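Local coordinates for protein RNA-dependent RNA polymerase (Taggert virus, PDB 6DX3) that carries a viral OTU-domain cysteine protease that probably acts as a deubiquitinase, cleaving ubiquitin from conjugated proteins, at residues E30-P35 with L45-I50; E140-M145 with Y151-P156. All blocks are in the same frame, centred on the assembly; numbering follows the deposited sequence.

Contact 1 (E30-P35 with L45-I50); sequences EIVNQP and LACGMI
Cys47 meets both Gln34 and Val32 with its sulfur. SG lies 3.7 Å from Gln34 NE2 and 4.0 Å from Val32 CG1, so the thiol touches an amide nitrogen and a methyl group, and no hydrogen bond spans the two segments. Cys47 CB adds a second approach to the amide, 3.9 Å from Gln34 NE2. The sulfur gets there because SG is anti to the backbone N (chi1 -169°), with the CA-CB bond of Cys47 directed at segment 30-35. The Gln34 amide is set by its own neighbours. A bend at chi2 (-55°) curls the chain back, and NE2 donates to Val32 O at 3.1 Å, approaching from well above the plane of that carbonyl. With OE1 bonded to Gln53 NE2, both ends of the amide are occupied and its rotation is fixed. Val32 presents just the CG1 branch to the sulfur. The ring of Tyr153, from strand 150-156, touches Cys47 and Val32, while Gln34 meets Tyr153 at its CB. The arrangement joins edge strand 29-32 and the turn after it to helix 40-49, which in the OTU fold probably carries the catalytic cysteine at its N-terminal end, as in other OTU-type cysteine proteases.

Contact 2 (E140-M145 with Y151-P156); sequences ESINIM and YDYLKP
Met145 N donates to Asp152 O at 2.7 Å, the shortest sound polar bond between the two strands, and Asp152 N returns a bond to Met145 O at 3.0 Å. Met145 and Asp152 are thus an antiparallel hydrogen-bonded pair. Ile144 and Tyr153 form the non-hydrogen-bonded pair next to it, and beyond them Leu154 N donates to Asn143 O at 2.9 Å. A water accepts from Asn143 N at 3.1 Å and makes a weak bond to Tyr153 OH.

The side chains divide by face. On the face of Ile144 and Tyr153, the Tyr153 ring extends anti to its backbone N (chi1 -177°), and Ile142 CG2 meets its edge in plane, 3.9 Å from CE1, the two side chains crossing at about a right angle. Ile144 CD1 reaches Tyr151 CD1 at 3.7 Å. On the face of Met145 and Leu154, Leu154 CD1 lies 3.8 Å from Met145 CB, and the extended Met145 chain brings SD past Leu154 CD2.

Polar ends find partners beyond the hairpin. Asn143 OD1 accepts from Trp119 NE1, and Tyr153 OH is bonded to Thr162 O. The Asp152 carboxylate is shared by a salt bridge to Arg147 and hydrogen bonds with His150 NE2 and Gln34 N.

Asp152 is therefore held twice over: two backbone bonds to Met145 fix its place in the strand, and three partners fix the direction of its carboxylate. An aspartate positioned in this way beside a histidine is consistent with the His-Asp pair of OTU cysteine proteases, in which case the hairpin pairing would set the geometry of the acid.

In the fold
Both contacts are buried and both reach the same sheet, in which strand 150-156 lies between strand 29-32 and strand 142-147. Contact 2 works within the sheet, backbone to backbone along a hairpin, and buries 468 Å². Contact 1 connects the sheet's outermost strand and the turn after it to helix 40-49, burying 93 Å² by side chains alone. Their centres are about 7 Å apart, and the two meet directly: Glu30 N lies 2.7 Å from Lys155 O, and Gln34 N lies 2.8 Å from Asp152 OD1, both probable hydrogen bonds. Tyr153 CE1 also packs on Gly48 CA at 3.4 Å, so the hairpin ring leans on the helix of contact 1.

Contact 1 (E30-P35 with L45-I50)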
ATOM      1  N   GLU A  30      14.241  -2.109  -6.360  1.00 38.71           N
ATOM      2  CA  GLU A  30      14.905  -0.836  -6.127  1.00 39.20           C
ATOM      3  C   GLU A  30      13.995   0.013  -5.251  1.00 35.31           C
ATOM      4  O   GLU A  30      12.806   0.167  -5.553  1.00 33.43           O
ATOM      5  CB  GLU A  30      15.201  -0.106  -7.438  1.00 44.08           C
ATOM      6  CG  GLU A  30      15.184   1.408  -7.296  1.00 45.67           C
ATOM      7  CD  GLU A  30      15.698   2.121  -8.522  1.00 51.74           C
ATOM      8  OE1 GLU A  30      16.402   1.480  -9.330  1.00 56.21           O
ATOM      9  OE2 GLU A  30      15.394   3.323  -8.674  1.00 52.54           O
ATOM     10  N   ILE A  31      14.542   0.542  -4.161  1.00 34.03           N
ATOM     11  CA  ILE A  31      13.779   1.408  -3.270  1.00 32.06           C
ATOM     12  C   ILE A  31      13.657   2.774  -3.934  1.00 32.44           C
ATOM     13  O   ILE A  31      14.648   3.492  -4.084  1.00 36.18           O
ATOM     14  CB  ILE A  31      14.438   1.522  -1.890  1.00 33.79           C
ATOM     15  CG1 ILE A  31      14.573   0.140  -1.244  1.00 33.41           C
ATOM     16  CG2 ILE A  31      13.644   2.473  -0.998  1.00 32.97           C
ATOM     17  CD1 ILE A  31      15.496   0.115  -0.040  1.00 34.87           C
ATOM     18  N   VAL A  32      12.441   3.133  -4.345  1.00 29.36           N
ATOM     19  CA  VAL A  32      12.170   4.452  -4.906  1.00 28.99           C
ATOM     20  C   VAL A  32      11.675   5.323  -3.757  1.00 28.60           C
ATOM     21  O   VAL A  32      10.515   5.234  -3.345  1.00 25.14           O
ATOM     22  CB  VAL A  32      11.160   4.391  -6.054  1.00 28.59           C
ATOM     23  CG1 VAL A  32      11.011   5.765  -6.695  1.00 25.18           C
ATOM     24  CG2 VAL A  32      11.596   3.363  -7.087  1.00 32.08           C
ATOM     25  N   ASN A  33      12.562   6.166  -3.237  1.00 30.55           N
ATOM     26  CA  ASN A  33      12.260   6.914  -2.024  1.00 30.23           C
ATOM     27  C   ASN A  33      11.183   7.958  -2.286  1.00 28.51           C
ATOM     28  O   ASN A  33      11.216   8.676  -3.289  1.00 30.09           O
ATOM     29  CB  ASN A  33      13.523   7.583  -1.481  1.00 33.94           C
ATOM     30  CG  ASN A  33      14.674   6.613  -1.326  1.00 36.77           C
ATOM     31  OD1 ASN A  33      15.562   6.542  -2.177  1.00 39.87           O
ATOM     32  ND2 ASN A  33      14.664   5.852  -0.236  1.00 36.88           N
ATOM     33  N   GLN A  34      10.225   8.033  -1.373  1.00 26.58           N
ATOM     34  CA  GLN A  34       9.125   8.977  -1.412  1.00 26.24           C
ATOM     35  C   GLN A  34       9.331  10.075  -0.375  1.00 27.74           C
ATOM     36  O   GLN A  34      10.050   9.879   0.611  1.00 28.37           O
ATOM     37  CB  GLN A  34       7.797   8.253  -1.156  1.00 25.03           C
ATOM     38  CG  GLN A  34       7.496   7.172  -2.180  1.00 24.52           C
ATOM     39  CD  GLN A  34       7.516   7.707  -3.597  1.00 25.65           C
ATOM     40  OE1 GLN A  34       6.864   8.706  -3.906  1.00 25.54           O
ATOM     41  NE2 GLN A  34       8.264   7.043  -4.469  1.00 27.86           N
ATOM     42  N   PRO A  35       8.736  11.252  -0.578  1.00 29.28           N
ATOM     43  CA  PRO A  35       8.938  12.355   0.372  1.00 31.32           C
ATOM     44  C   PRO A  35       8.598  11.942   1.797  1.00 31.83           C
ATOM     45  O   PRO A  35       7.651  11.193   2.041  1.00 24.51           O
ATOM     46  CB  PRO A  35       7.989  13.439  -0.147  1.00 31.20           C
ATOM     47  CG  PRO A  35       7.902  13.173  -1.613  1.00 29.92           C
ATOM     48  CD  PRO A  35       7.967  11.678  -1.762  1.00 28.35           C
ATOM     49  N   LEU A  45       1.828   4.890  -3.467  1.00 23.34           N
ATOM     50  CA  LEU A  45       0.767   4.316  -4.287  1.00 21.40           C
ATOM     51  C   LEU A  45       0.661   5.031  -5.631  1.00 21.41           C
ATOM     52  O   LEU A  45       0.415   4.392  -6.661  1.00 21.26           O
ATOM     53  CB  LEU A  45      -0.562   4.371  -3.538  1.00 20.00           C
ATOM     54  CG  LEU A  45      -0.694   3.410  -2.354  1.00 19.03           C
ATOM     55  CD1 LEU A  45      -2.029   3.598  -1.650  1.00 20.69           C
ATOM     56  CD2 LEU A  45      -0.525   1.974  -2.817  1.00 17.65           C
ATOM     57  N   ALA A  46       0.843   6.354  -5.644  1.00 22.10           N
ATOM     58  CA  ALA A  46       0.860   7.072  -6.916  1.00 22.94           C
ATOM     59  C   ALA A  46       2.062   6.672  -7.760  1.00 25.01           C
ATOM     60  O   ALA A  46       1.978   6.659  -8.994  1.00 26.34           O
ATOM     61  CB  ALA A  46       0.864   8.583  -6.680  1.00 23.13           C
ATOM     62  N   CYS A  47       3.182   6.340  -7.113  1.00 25.20           N
ATOM     63  CA  CYS A  47       4.369   5.916  -7.846  1.00 28.64           C
ATOM     64  C   CYS A  47       4.118   4.623  -8.608  1.00 29.74           C
ATOM     65  O   CYS A  47       4.701   4.407  -9.677  1.00 32.85           O
ATOM     66  CB  CYS A  47       5.547   5.750  -6.883  1.00 30.75           C
ATOM     67  SG  CYS A  47       7.153   5.535  -7.681  1.00 36.95           S
ATOM     68  N   GLY A  48       3.255   3.755  -8.082  1.00 27.00           N
ATOM     69  CA  GLY A  48       2.912   2.529  -8.774  1.00 28.31           C
ATOM     70  C   GLY A  48       1.831   2.658  -9.824  1.00 26.86           C
ATOM     71  O   GLY A  48       1.674   1.747 -10.640  1.00 26.78           O
ATOM     72  N   MET A  49       1.088   3.765  -9.826  1.00 27.19           N
ATOM     73  CA  MET A  49      -0.026   3.961 -10.743  1.00 27.90           C
ATOM     74  C   MET A  49       0.245   4.979 -11.841  1.00 30.68           C
ATOM     75  O   MET A  49      -0.378   4.897 -12.901  1.00 32.80           O
ATOM     76  CB  MET A  49      -1.278   4.406  -9.976  1.00 25.66           C
ATOM     77  CG  MET A  49      -1.798   3.395  -8.966  1.00 26.01           C
ATOM     78  SD  MET A  49      -2.667   2.013  -9.730  1.00 27.89           S
ATOM     79  CE  MET A  49      -4.053   2.854 -10.483  1.00 27.61           C
ATOM     80  N   ILE A  50       1.141   5.937 -11.619  1.00 30.45           N
ATOM     81  CA  ILE A  50       1.394   7.017 -12.570  1.00 32.65           C
ATOM     82  C   ILE A  50       2.872   6.997 -12.943  1.00 35.68           C
ATOM     83  O   ILE A  50       3.741   7.139 -12.074  1.00 34.67           O
ATOM     84  CB  ILE A  50       0.989   8.388 -12.003  1.00 30.77           C
ATOM     85  CG1 ILE A  50      -0.441   8.340 -11.455  1.00 27.31           C
ATOM     86  CG2 ILE A  50       1.112   9.462 -13.071  1.00 34.58           C
ATOM     87  CD1 ILE A  50      -0.881   9.631 -10.783  1.00 26.67           C
TER

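Contact 2 (E140-M145 with Y151-P156)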
ATOM      1  N   GLU A 140       3.417  -8.071 -11.299  1.00 38.66           N
ATOM      2  CA  GLU A 140       2.369  -7.298 -11.955  1.00 38.96           C
ATOM      3  C   GLU A 140       1.484  -6.568 -10.954  1.00 36.30           C
ATOM      4  O   GLU A 140       0.338  -6.229 -11.272  1.00 37.26           O
ATOM      5  CB  GLU A 140       1.526  -8.197 -12.857  1.00 41.78           C
ATOM      6  CG  GLU A 140       1.391  -9.619 -12.367  1.00 43.65           C
ATOM      7  CD  GLU A 140       0.915 -10.557 -13.453  1.00 47.68           C
ATOM      8  OE1 GLU A 140      -0.303 -10.570 -13.736  1.00 49.29           O
ATOM      9  OE2 GLU A 140       1.759 -11.275 -14.029  1.00 49.70           O
ATOM     10  N   SER A 141       1.992  -6.324  -9.751  1.00 32.46           N
ATOM     11  CA  SER A 141       1.277  -5.620  -8.700  1.00 29.67           C
ATOM     12  C   SER A 141       2.101  -4.427  -8.232  1.00 27.76           C
ATOM     13  O   SER A 141       3.259  -4.249  -8.615  1.00 27.21           O
ATOM     14  CB  SER A 141       0.977  -6.549  -7.517  1.00 29.48           C
ATOM     15  OG  SER A 141       0.306  -7.722  -7.940  1.00 31.54           O
ATOM     16  N   ILE A 142       1.487  -3.611  -7.388  1.00 26.96           N
ATOM     17  CA  ILE A 142       2.180  -2.514  -6.727  1.00 26.88           C
ATOM     18  C   ILE A 142       2.841  -3.049  -5.465  1.00 27.44           C
ATOM     19  O   ILE A 142       2.189  -3.687  -4.630  1.00 28.72           O
ATOM     20  CB  ILE A 142       1.211  -1.368  -6.395  1.00 26.58           C
ATOM     21  CG1 ILE A 142       0.663  -0.745  -7.685  1.00 25.74           C
ATOM     22  CG2 ILE A 142       1.900  -0.327  -5.524  1.00 26.21           C
ATOM     23  CD1 ILE A 142      -0.516   0.171  -7.461  1.00 25.22           C
ATOM     24  N   ASN A 143       4.140  -2.804  -5.328  1.00 26.68           N
ATOM     25  CA  ASN A 143       4.885  -3.181  -4.135  1.00 24.32           C
ATOM     26  C   ASN A 143       5.336  -1.919  -3.416  1.00 24.64           C
ATOM     27  O   ASN A 143       5.916  -1.021  -4.035  1.00 25.65           O
ATOM     28  CB  ASN A 143       6.087  -4.056  -4.492  1.00 24.87           C
ATOM     29  CG  ASN A 143       5.680  -5.371  -5.127  1.00 27.66           C
ATOM     30  OD1 ASN A 143       5.529  -6.384  -4.442  1.00 27.85           O
ATOM     31  ND2 ASN A 143       5.497  -5.365  -6.444  1.00 27.48           N
ATOM     32  N   ILE A 144       5.045  -1.844  -2.116  1.00 24.31           N
ATOM     33  CA  ILE A 144       5.484  -0.736  -1.280  1.00 23.96           C
ATOM     34  C   ILE A 144       6.140  -1.301  -0.028  1.00 25.53           C
ATOM     35  O   ILE A 144       5.931  -2.457   0.345  1.00 26.10           O
ATOM     36  CB  ILE A 144       4.333   0.226  -0.904  1.00 22.11           C
ATOM     37  CG1 ILE A 144       3.290  -0.481  -0.044  1.00 18.88           C
ATOM     38  CG2 ILE A 144       3.678   0.808  -2.147  1.00 22.74           C
ATOM     39  CD1 ILE A 144       2.161   0.423   0.379  1.00 16.68           C
ATOM     40  N   MET A 145       6.947  -0.462   0.620  1.00 26.26           N
ATOM     41  CA  MET A 145       7.760  -0.858   1.762  1.00 26.07           C
ATOM     42  C   MET A 145       7.312  -0.073   2.986  1.00 23.83           C
ATOM     43  O   MET A 145       7.369   1.162   2.990  1.00 22.85           O
ATOM     44  CB  MET A 145       9.246  -0.620   1.482  1.00 28.11           C
ATOM     45  CG  MET A 145      10.205  -1.301   2.458  1.00 31.33           C
ATOM     46  SD  MET A 145      11.927  -1.129   1.931  1.00 34.50           S
ATOM     47  CE  MET A 145      12.793  -1.288   3.481  1.00 35.39           C
ATOM     48  N   TYR A 151       6.402   5.105   4.188  1.00 23.23           N
ATOM     49  CA  TYR A 151       6.171   4.184   3.080  1.00 22.33           C
ATOM     50  C   TYR A 151       7.020   4.607   1.892  1.00 22.70           C
ATOM     51  O   TYR A 151       7.052   5.789   1.539  1.00 21.59           O
ATOM     52  CB  TYR A 151       4.693   4.158   2.667  1.00 21.32           C
ATOM     53  CG  TYR A 151       3.781   3.348   3.561  1.00 22.24           C
ATOM     54  CD1 TYR A 151       3.654   1.973   3.393  1.00 22.40           C
ATOM     55  CD2 TYR A 151       3.026   3.962   4.553  1.00 23.05           C
ATOM     56  CE1 TYR A 151       2.814   1.230   4.196  1.00 21.10           C
ATOM     57  CE2 TYR A 151       2.179   3.227   5.361  1.00 23.57           C
ATOM     58  CZ  TYR A 151       2.079   1.858   5.178  1.00 22.03           C
ATOM     59  OH  TYR A 151       1.242   1.118   5.983  1.00 21.12           O
ATOM     60  N   ASP A 152       7.700   3.644   1.276  1.00 23.25           N
ATOM     61  CA  ASP A 152       8.414   3.871   0.030  1.00 26.14           C
ATOM     62  C   ASP A 152       7.881   2.916  -1.031  1.00 25.68           C
ATOM     63  O   ASP A 152       7.253   1.900  -0.722  1.00 24.47           O
ATOM     64  CB  ASP A 152       9.931   3.676   0.190  1.00 27.75           C
ATOM     65  CG  ASP A 152      10.602   4.836   0.907  1.00 29.77           C
ATOM     66  OD1 ASP A 152      10.298   6.005   0.591  1.00 30.33           O
ATOM     67  OD2 ASP A 152      11.437   4.574   1.795  1.00 31.31           O
ATOM     68  N   TYR A 153       8.134   3.258  -2.290  1.00 26.28           N
ATOM     69  CA  TYR A 153       7.773   2.400  -3.409  1.00 26.07           C
ATOM     70  C   TYR A 153       8.904   1.425  -3.701  1.00 27.16           C
ATOM     71  O   TYR A 153      10.082   1.765  -3.570  1.00 27.96           O
ATOM     72  CB  TYR A 153       7.470   3.230  -4.657  1.00 26.98           C
ATOM     73  CG  TYR A 153       7.010   2.397  -5.835  1.00 26.89           C
ATOM     74  CD1 TYR A 153       5.749   1.814  -5.841  1.00 27.08           C
ATOM     75  CD2 TYR A 153       7.834   2.191  -6.935  1.00 27.32           C
ATOM     76  CE1 TYR A 153       5.320   1.048  -6.907  1.00 27.79           C
ATOM     77  CE2 TYR A 153       7.408   1.426  -8.013  1.00 28.09           C
ATOM     78  CZ  TYR A 153       6.148   0.859  -7.990  1.00 28.90           C
ATOM     79  OH  TYR A 153       5.708   0.095  -9.047  1.00 30.97           O
ATOM     80  N   LEU A 154       8.537   0.207  -4.095  1.00 27.23           N
ATOM     81  CA  LEU A 154       9.496  -0.817  -4.492  1.00 27.19           C
ATOM     82  C   LEU A 154       9.262  -1.155  -5.957  1.00 29.43           C
ATOM     83  O   LEU A 154       8.166  -1.584  -6.332  1.00 29.87           O
ATOM     84  CB  LEU A 154       9.371  -2.068  -3.618  1.00 26.25           C
ATOM     85  CG  LEU A 154       9.774  -1.915  -2.147  1.00 26.34           C
ATOM     86  CD1 LEU A 154       9.330  -3.130  -1.340  1.00 27.66           C
ATOM     87  CD2 LEU A 154      11.275  -1.701  -2.011  1.00 26.98           C
ATOM     88  N   LYS A 155      10.288  -0.957  -6.776  1.00 30.17           N
ATOM     89  CA  LYS A 155      10.217  -1.232  -8.199  1.00 30.89           C
ATOM     90  C   LYS A 155      11.074  -2.438  -8.534  1.00 31.46           C
ATOM     91  O   LYS A 155      12.252  -2.472  -8.150  1.00 32.13           O
ATOM     92  CB  LYS A 155      10.688  -0.016  -9.002  1.00 32.28           C
ATOM     93  CG  LYS A 155      11.037  -0.309 -10.450  1.00 34.73           C
ATOM     94  CD  LYS A 155      11.835   0.837 -11.050  1.00 36.90           C
ATOM     95  CE  LYS A 155      12.549   0.413 -12.319  1.00 39.63           C
ATOM     96  NZ  LYS A 155      13.919   0.993 -12.414  1.00 41.21           N
ATOM     97  N   PRO A 156      10.526  -3.443  -9.220  1.00 31.50           N
ATOM     98  CA  PRO A 156      11.317  -4.632  -9.563  1.00 32.44           C
ATOM     99  C   PRO A 156      12.620  -4.255 -10.253  1.00 33.30           C
ATOM    100  O   PRO A 156      12.661  -3.357 -11.095  1.00 34.06           O
ATOM    101  CB  PRO A 156      10.388  -5.418 -10.492  1.00 32.53           C
ATOM    102  CG  PRO A 156       9.015  -5.011 -10.066  1.00 30.57           C
ATOM    103  CD  PRO A 156       9.120  -3.568  -9.647  1.00 30.00           C
TER
HETATM  104  O   HOH W   1       6.098  -2.315  -7.623  1.00 26.29           O